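Local structure of agmatine ureohydrolase (3PZL) at residues B[40-45]-B[124-129]; B[94-99]-B[154-159]. The protein probably hydrolyses agmatine to putrescine and urea, as a manganese-dependent member of the arginase family that binds two metal ions per subunit. All coordinates share one frame; numbering follows the deposited sequence.

Interaction 1 of 2, residues B[40-45]-B[124-129]; sequences FGIPFD and HSITVG. With MN (manganese (II) ion), chain F.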
ATOM      1  N   PHE B  40      22.594 -16.086  10.318  1.00 50.98           N
ATOM      2  CA  PHE B  40      21.706 -17.077   9.753  1.00 51.21           C
ATOM      3  C   PHE B  40      20.245 -16.770  10.037  1.00 50.77           C
ATOM      4  O   PHE B  40      19.901 -16.216  11.073  1.00 49.69           O
ATOM      5  CB  PHE B  40      22.082 -18.501  10.218  1.00 52.40           C
ATOM      6  CG  PHE B  40      22.004 -18.705  11.704  1.00 52.11           C
ATOM      7  CD1 PHE B  40      23.110 -18.487  12.507  1.00 51.26           C
ATOM      8  CD2 PHE B  40      20.816 -19.120  12.297  1.00 51.15           C
ATOM      9  CE1 PHE B  40      23.026 -18.667  13.882  1.00 50.77           C
ATOM     10  CE2 PHE B  40      20.738 -19.309  13.653  1.00 50.41           C
ATOM     11  CZ  PHE B  40      21.838 -19.086  14.447  1.00 50.43           C
ATOM     12  N   GLY B  41      19.396 -17.141   9.089  1.00 50.87           N
ATOM     13  CA  GLY B  41      17.989 -16.894   9.200  1.00 50.36           C
ATOM     14  C   GLY B  41      17.196 -18.116   9.566  1.00 51.26           C
ATOM     15  O   GLY B  41      17.525 -19.235   9.177  1.00 51.53           O
ATOM     16  N   ILE B  42      16.123 -17.882  10.313  1.00 51.86           N
ATOM     17  CA  ILE B  42      15.180 -18.920  10.673  1.00 52.41           C
ATOM     18  C   ILE B  42      13.773 -18.377  10.399  1.00 52.48           C
ATOM     19  O   ILE B  42      13.252 -17.587  11.161  1.00 52.69           O
ATOM     20  CB  ILE B  42      15.433 -19.334  12.144  1.00 52.99           C
ATOM     21  CG1 ILE B  42      16.689 -20.210  12.179  1.00 53.33           C
ATOM     22  CG2 ILE B  42      14.230 -20.053  12.778  1.00 52.69           C
ATOM     23  CD1 ILE B  42      17.310 -20.306  13.496  1.00 55.87           C
ATOM     24  N   PRO B  43      13.168 -18.771   9.276  1.00 52.80           N
ATOM     25  CA  PRO B  43      11.897 -18.211   8.855  1.00 52.62           C
ATOM     26  C   PRO B  43      10.706 -18.914   9.483  1.00 53.23           C
ATOM     27  O   PRO B  43       9.987 -19.653   8.804  1.00 53.77           O
ATOM     28  CB  PRO B  43      11.907 -18.425   7.335  1.00 52.16           C
ATOM     29  CG  PRO B  43      13.012 -19.384   7.062  1.00 52.49           C
ATOM     30  CD  PRO B  43      13.655 -19.782   8.329  1.00 53.33           C
ATOM     31  N   PHE B  44      10.493 -18.698  10.769  1.00 53.93           N
ATOM     32  CA  PHE B  44       9.430 -19.414  11.464  1.00 54.98           C
ATOM     33  C   PHE B  44       8.465 -18.463  12.144  1.00 55.71           C
ATOM     34  O   PHE B  44       8.853 -17.466  12.735  1.00 54.71           O
ATOM     35  CB  PHE B  44       9.976 -20.432  12.459  1.00 54.61           C
ATOM     36  CG  PHE B  44       8.916 -21.046  13.306  1.00 55.10           C
ATOM     37  CD1 PHE B  44       8.215 -22.145  12.848  1.00 55.54           C
ATOM     38  CD2 PHE B  44       8.608 -20.519  14.561  1.00 54.62           C
ATOM     39  CE1 PHE B  44       7.237 -22.721  13.621  1.00 56.13           C
ATOM     40  CE2 PHE B  44       7.631 -21.086  15.332  1.00 55.19           C
ATOM     41  CZ  PHE B  44       6.946 -22.189  14.862  1.00 56.34           C
ATOM     42  N   ASP B  45       7.193 -18.827  12.115  1.00 57.71           N
ATOM     43  CA  ASP B  45       6.141 -17.841  12.260  1.00 58.57           C
ATOM     44  C   ASP B  45       4.909 -18.424  12.897  1.00 58.78           C
ATOM     45  O   ASP B  45       3.996 -17.683  13.269  1.00 58.64           O
ATOM     46  CB  ASP B  45       5.743 -17.411  10.849  1.00 58.58           C
ATOM     47  CG  ASP B  45       5.290 -16.028  10.806  1.00 61.90           C
ATOM     48  OD1 ASP B  45       5.030 -15.508  11.929  1.00 66.18           O
ATOM     49  OD2 ASP B  45       5.186 -15.460   9.677  1.00 63.64           O
ATOM     50  N   HIS B 124       9.782 -14.824  18.204  1.00 53.41           N
ATOM     51  CA  HIS B 124      10.684 -14.740  19.347  1.00 54.27           C
ATOM     52  C   HIS B 124      10.945 -16.112  19.947  1.00 55.36           C
ATOM     53  O   HIS B 124      11.898 -16.294  20.697  1.00 56.41           O
ATOM     54  CB  HIS B 124      10.134 -13.800  20.425  1.00 53.31           C
ATOM     55  CG  HIS B 124      11.184 -13.240  21.321  1.00 51.93           C
ATOM     56  ND1 HIS B 124      10.915 -12.227  22.238  1.00 51.76           N
ATOM     57  CD2 HIS B 124      12.509 -13.540  21.431  1.00 48.78           C
ATOM     58  CE1 HIS B 124      12.033 -11.946  22.890  1.00 51.98           C
ATOM     59  NE2 HIS B 124      13.009 -12.736  22.429  1.00 49.88           N
ATOM     60  N   SER B 125      10.120 -17.087  19.613  1.00 55.63           N
ATOM     61  CA  SER B 125      10.269 -18.372  20.249  1.00 56.69           C
ATOM     62  C   SER B 125      11.499 -19.111  19.762  1.00 56.28           C
ATOM     63  O   SER B 125      11.900 -20.081  20.384  1.00 57.98           O
ATOM     64  CB  SER B 125       9.033 -19.224  20.050  1.00 57.28           C
ATOM     65  OG  SER B 125       8.782 -19.398  18.664  1.00 60.71           O
ATOM     66  N   ILE B 126      12.122 -18.666  18.682  1.00 54.64           N
ATOM     67  CA  ILE B 126      13.369 -19.283  18.276  1.00 53.89           C
ATOM     68  C   ILE B 126      14.493 -19.075  19.288  1.00 54.15           C
ATOM     69  O   ILE B 126      15.446 -19.854  19.321  1.00 54.81           O
ATOM     70  CB  ILE B 126      13.801 -18.809  16.918  1.00 53.35           C
ATOM     71  CG1 ILE B 126      14.027 -17.299  16.903  1.00 52.40           C
ATOM     72  CG2 ILE B 126      12.752 -19.187  15.893  1.00 54.69           C
ATOM     73  CD1 ILE B 126      14.613 -16.765  15.613  1.00 49.00           C
ATOM     74  N   THR B 127      14.372 -18.008  20.088  1.00 53.69           N
ATOM     75  CA  THR B 127      15.328 -17.635  21.148  1.00 53.28           C
ATOM     76  C   THR B 127      15.484 -18.726  22.202  1.00 53.86           C
ATOM     77  O   THR B 127      16.576 -19.003  22.647  1.00 54.05           O
ATOM     78  CB  THR B 127      14.930 -16.283  21.797  1.00 52.18           C
ATOM     79  OG1 THR B 127      15.188 -15.245  20.866  1.00 51.47           O
ATOM     80  CG2 THR B 127      15.731 -15.969  23.001  1.00 52.23           C
ATOM     81  N   VAL B 128      14.383 -19.355  22.572  1.00 54.56           N
ATOM     82  CA  VAL B 128      14.407 -20.475  23.496  1.00 55.96           C
ATOM     83  C   VAL B 128      15.558 -21.437  23.133  1.00 57.11           C
ATOM     84  O   VAL B 128      16.360 -21.824  23.992  1.00 57.92           O
ATOM     85  CB  VAL B 128      13.035 -21.202  23.529  1.00 56.22           C
ATOM     86  CG1 VAL B 128      13.067 -22.428  24.406  1.00 55.57           C
ATOM     87  CG2 VAL B 128      11.934 -20.245  23.983  1.00 56.49           C
ATOM     88  N   GLY B 129      15.655 -21.787  21.854  1.00 57.07           N
ATOM     89  CA  GLY B 129      16.678 -22.687  21.379  1.00 57.79           C
ATOM     90  C   GLY B 129      18.011 -22.217  21.871  1.00 58.58           C
ATOM     91  O   GLY B 129      18.664 -22.893  22.663  1.00 60.26           O
TER
HETATM   92 MN    MN F 314       8.564 -11.757  22.524  1.00 56.27          MN

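Interaction 2 of 2, residues B[94-99]-B[154-159]; sequences EDVEYV and MGNKYN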
ATOM      1  N   GLU B  94       6.265 -26.111  10.281  1.00 68.31           N
ATOM      2  CA  GLU B  94       5.120 -25.665  11.074  1.00 68.82           C
ATOM      3  C   GLU B  94       5.254 -26.031  12.542  1.00 68.97           C
ATOM      4  O   GLU B  94       4.446 -25.605  13.376  1.00 69.31           O
ATOM      5  CB  GLU B  94       3.826 -26.203  10.492  1.00 69.37           C
ATOM      6  CG  GLU B  94       3.474 -25.525   9.145  1.00 71.88           C
ATOM      7  CD  GLU B  94       2.028 -25.740   8.661  1.00 75.23           C
ATOM      8  OE1 GLU B  94       1.335 -26.652   9.184  1.00 79.00           O
ATOM      9  OE2 GLU B  94       1.597 -25.019   7.713  1.00 76.15           O
ATOM     10  N   ASP B  95       6.299 -26.795  12.848  1.00 68.84           N
ATOM     11  CA  ASP B  95       6.500 -27.348  14.173  1.00 69.84           C
ATOM     12  C   ASP B  95       7.514 -26.561  15.049  1.00 69.58           C
ATOM     13  O   ASP B  95       8.724 -26.540  14.762  1.00 69.16           O
ATOM     14  CB  ASP B  95       6.914 -28.823  14.050  1.00 70.71           C
ATOM     15  CG  ASP B  95       7.171 -29.465  15.403  1.00 72.03           C
ATOM     16  OD1 ASP B  95       6.558 -29.027  16.426  1.00 71.40           O
ATOM     17  OD2 ASP B  95       7.993 -30.404  15.432  1.00 72.97           O
ATOM     18  N   VAL B  96       7.004 -25.948  16.123  1.00 69.28           N
ATOM     19  CA  VAL B  96       7.819 -25.118  17.022  1.00 69.18           C
ATOM     20  C   VAL B  96       8.952 -25.929  17.669  1.00 69.73           C
ATOM     21  O   VAL B  96      10.115 -25.523  17.606  1.00 69.59           O
ATOM     22  CB  VAL B  96       6.960 -24.378  18.117  1.00 68.96           C
ATOM     23  CG1 VAL B  96       7.690 -23.165  18.658  1.00 67.33           C
ATOM     24  CG2 VAL B  96       5.645 -23.932  17.548  1.00 69.60           C
ATOM     25  N   GLU B  97       8.616 -27.069  18.273  1.00 70.39           N
ATOM     26  CA  GLU B  97       9.623 -27.914  18.918  1.00 70.99           C
ATOM     27  C   GLU B  97      10.729 -28.242  17.943  1.00 70.08           C
ATOM     28  O   GLU B  97      11.888 -28.118  18.285  1.00 70.56           O
ATOM     29  CB  GLU B  97       9.034 -29.206  19.478  1.00 72.32           C
ATOM     30  CG  GLU B  97       8.264 -29.068  20.800  1.00 76.76           C
ATOM     31  CD  GLU B  97       6.885 -29.808  20.750  1.00 83.16           C
ATOM     32  OE1 GLU B  97       6.715 -30.775  19.945  1.00 84.67           O
ATOM     33  OE2 GLU B  97       5.954 -29.407  21.509  1.00 84.86           O
ATOM     34  N   TYR B  98      10.380 -28.643  16.727  1.00 69.19           N
ATOM     35  CA  TYR B  98      11.397 -28.952  15.716  1.00 68.41           C
ATOM     36  C   TYR B  98      12.376 -27.811  15.392  1.00 67.07           C
ATOM     37  O   TYR B  98      13.575 -28.064  15.178  1.00 67.09           O
ATOM     38  CB  TYR B  98      10.761 -29.476  14.429  1.00 68.60           C
ATOM     39  CG  TYR B  98      11.768 -29.790  13.343  1.00 68.78           C
ATOM     40  CD1 TYR B  98      12.664 -30.860  13.472  1.00 69.03           C
ATOM     41  CD2 TYR B  98      11.828 -29.006  12.187  1.00 68.78           C
ATOM     42  CE1 TYR B  98      13.601 -31.138  12.473  1.00 70.36           C
ATOM     43  CE2 TYR B  98      12.747 -29.280  11.178  1.00 70.20           C
ATOM     44  CZ  TYR B  98      13.631 -30.346  11.325  1.00 71.68           C
ATOM     45  OH  TYR B  98      14.539 -30.595  10.312  1.00 74.09           O
ATOM     46  N   VAL B  99      11.880 -26.573  15.338  1.00 65.34           N
ATOM     47  CA  VAL B  99      12.743 -25.420  15.072  1.00 63.87           C
ATOM     48  C   VAL B  99      13.640 -25.109  16.283  1.00 63.63           C
ATOM     49  O   VAL B  99      14.867 -25.067  16.167  1.00 62.95           O
ATOM     50  CB  VAL B  99      11.935 -24.182  14.640  1.00 63.29           C
ATOM     51  CG1 VAL B  99      12.797 -22.942  14.683  1.00 64.02           C
ATOM     52  CG2 VAL B  99      11.396 -24.348  13.240  1.00 62.46           C
HETATM   53  N   MSE B 154      -2.421 -20.872  23.676  1.00 77.40           N
HETATM   54  CA  MSE B 154      -3.059 -21.658  22.602  1.00 78.83           C
HETATM   55  C   MSE B 154      -2.575 -23.097  22.635  1.00 78.72           C
HETATM   56  O   MSE B 154      -2.120 -23.616  21.616  1.00 78.42           O
HETATM   57  CB  MSE B 154      -2.739 -21.071  21.228  1.00 79.38           C
HETATM   58  CG  MSE B 154      -2.645 -19.545  21.184  1.00 84.88           C
HETATM   59 SE   MSE B 154      -4.432 -18.741  21.179  1.00103.38          SE
HETATM   60  CE  MSE B 154      -4.576 -18.102  19.304  1.00 94.95           C
ATOM     61  N   GLY B 155      -2.633 -23.718  23.814  1.00 79.26           N
ATOM     62  CA  GLY B 155      -2.174 -25.100  24.012  1.00 79.51           C
ATOM     63  C   GLY B 155      -0.744 -25.306  23.550  1.00 79.22           C
ATOM     64  O   GLY B 155      -0.423 -26.325  22.914  1.00 79.67           O
ATOM     65  N   ASN B 156       0.109 -24.318  23.843  1.00 78.37           N
ATOM     66  CA  ASN B 156       1.526 -24.396  23.508  1.00 77.81           C
ATOM     67  C   ASN B 156       2.437 -23.737  24.551  1.00 77.39           C
ATOM     68  O   ASN B 156       2.225 -22.582  24.919  1.00 76.72           O
ATOM     69  CB  ASN B 156       1.798 -23.860  22.098  1.00 77.05           C
ATOM     70  CG  ASN B 156       2.657 -24.832  21.259  1.00 78.56           C
ATOM     71  OD1 ASN B 156       3.604 -25.460  21.766  1.00 80.04           O
ATOM     72  ND2 ASN B 156       2.324 -24.963  19.978  1.00 77.96           N
ATOM     73  N   LYS B 157       3.421 -24.503  25.045  1.00 77.43           N
ATOM     74  CA  LYS B 157       4.432 -24.010  26.003  1.00 76.93           C
ATOM     75  C   LYS B 157       5.553 -23.253  25.304  1.00 74.90           C
ATOM     76  O   LYS B 157       6.166 -22.357  25.878  1.00 74.30           O
ATOM     77  CB  LYS B 157       5.011 -25.157  26.823  1.00 78.14           C
ATOM     78  CG  LYS B 157       3.969 -25.793  27.732  1.00 81.95           C
ATOM     79  CD  LYS B 157       4.599 -26.645  28.854  1.00 86.53           C
ATOM     80  CE  LYS B 157       3.537 -27.584  29.450  1.00 89.50           C
ATOM     81  NZ  LYS B 157       4.157 -28.520  30.425  1.00 94.92           N
ATOM     82  N   TYR B 158       5.797 -23.618  24.053  1.00 73.30           N
ATOM     83  CA  TYR B 158       6.760 -22.920  23.225  1.00 71.98           C
ATOM     84  C   TYR B 158       6.133 -21.851  22.304  1.00 70.13           C
ATOM     85  O   TYR B 158       6.800 -21.346  21.412  1.00 69.31           O
ATOM     86  CB  TYR B 158       7.622 -23.917  22.444  1.00 72.29           C
ATOM     87  CG  TYR B 158       8.346 -24.901  23.333  1.00 74.29           C
ATOM     88  CD1 TYR B 158       9.296 -24.468  24.266  1.00 75.09           C
ATOM     89  CD2 TYR B 158       8.083 -26.276  23.246  1.00 75.61           C
ATOM     90  CE1 TYR B 158       9.958 -25.384  25.092  1.00 75.58           C
ATOM     91  CE2 TYR B 158       8.739 -27.195  24.071  1.00 75.81           C
ATOM     92  CZ  TYR B 158       9.674 -26.741  24.988  1.00 76.29           C
ATOM     93  OH  TYR B 158      10.332 -27.641  25.798  1.00 76.35           O
ATOM     94  N   ASN B 159       4.870 -21.502  22.549  1.00 69.11           N
ATOM     95  CA  ASN B 159       4.263 -20.305  21.961  1.00 67.71           C
ATOM     96  C   ASN B 159       5.076 -19.042  22.252  1.00 66.89           C
ATOM     97  O   ASN B 159       5.553 -18.873  23.379  1.00 67.08           O
ATOM     98  CB  ASN B 159       2.850 -20.116  22.503  1.00 67.69           C
ATOM     99  CG  ASN B 159       2.186 -18.863  21.977  1.00 66.61           C
ATOM    100  OD1 ASN B 159       1.389 -18.933  21.039  1.00 68.32           O
ATOM    101  ND2 ASN B 159       2.506 -17.714  22.572  1.00 64.76           N
TER

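Interaction 1 of 2, residues B[40-45]-B[124-129]
I42 and I126 meet through their CG2 methyls, 3.6 Å from CG2 to CG2, and their side chains run past each other in opposite directions. In I42 CG1 lies beside the backbone N (chi1 -76°), which leaves the CG2 methyl anti to that nitrogen and directed at the far segment. Two branched aliphatic side chains suit this buried, apolar meeting.

Beside them F44 offers a ring edge: S125 OG lies near the ring plane, 3.9 Å from F44 CE2. A phenylalanine can sit against this hydroxyl without competing for it, because S125 OG is hydrogen-bonded to E123 OE1. The CB of H124 points away from 40-45, and H124 ND1 binds manganese at 2.4 Å, with D144, D148 and D229 completing the protein ligands of that ion. The other ring nitrogen, NE2, is hydrogen-bonded to S227 OG, which helps fix the rotation of the imidazole.

The contact thus joins strand 37-42 to helix 126-132, which follows strand 116-121, the neighbour of 37-42 in the parallel sheet. V99 and V103 of helix 96-112 pack on I42, while M119 of strand 116-121 touches both isoleucines and V271 of strand 265-271 touches I126.

Interaction 2 of 2, residues B[94-99]-B[154-159]
V96 and Y158 make the main apolar contact, V96 CG1 lying 3.9 Å from Y158 CB. The same methyl is 3.4 Å from the backbone oxygen of Y158, a van der Waals approach to the peptide as well as to the side chain. With CG1 anti to the backbone N (chi1 -158°), one branch of the valine is directed at Y158, while the other, CG2, comes only loosely near the amide of N156, 4.2 Å from its ND2. Valine fits this site because its two short branches can serve two neighbours at once, and it is the buried residue among those that touch here.

This takes place at the first turn of helix 96-112, which follows strand 84-90 in the alternating alpha/beta fold of the arginase family. The other partner, 154-159, is an irregular segment of the long loop between strand 138-143 and helix 163-171, a loop that also carries the manganese ligands D144, H146 and D148.

The helix start has its own polar support. D95 occupies the N-cap, where a short acidic side chain can reach back to an amide of the first turn: Y98 N donates to D95 OD2 at 3.2 Å, a weak bond bent to 137°. Its negative charge would probably also suit the positive end of the helix dipole.

At the more exposed margin, the aliphatic part of E97 touches the tyrosine ring, with E97 CG 3.7 Å from Y158 CD2. The two side chains cross at about a right angle, and the carboxylate and ring planes are 79° apart. A long glutamate suits such a place, supplying its CG methylene to the ring while its charged end stays at the exposed margin; R132 of helix 126-132 also touches Y158.

From the N terminus, the chain enters interaction 1 at 40-45, passes through 94-99 of interaction 2, returns to interaction 1 at 124-129 and reaches interaction 2 again at 154-159. Interaction 1 closes a loop of 78 residues and interaction 2 one of 54, and the two loops cross rather than nest. Their centres lie about 11 Å apart and they touch directly: F44 CZ is 3.5 Å from V96 CG2, and S125 CB is 3.4 Å from the backbone oxygen of Y158. Together they tie strand 37-42, helices 96-112 and 126-132 and the loop after strand 138-143 to one another, with the metal ligand H124 in interaction 1.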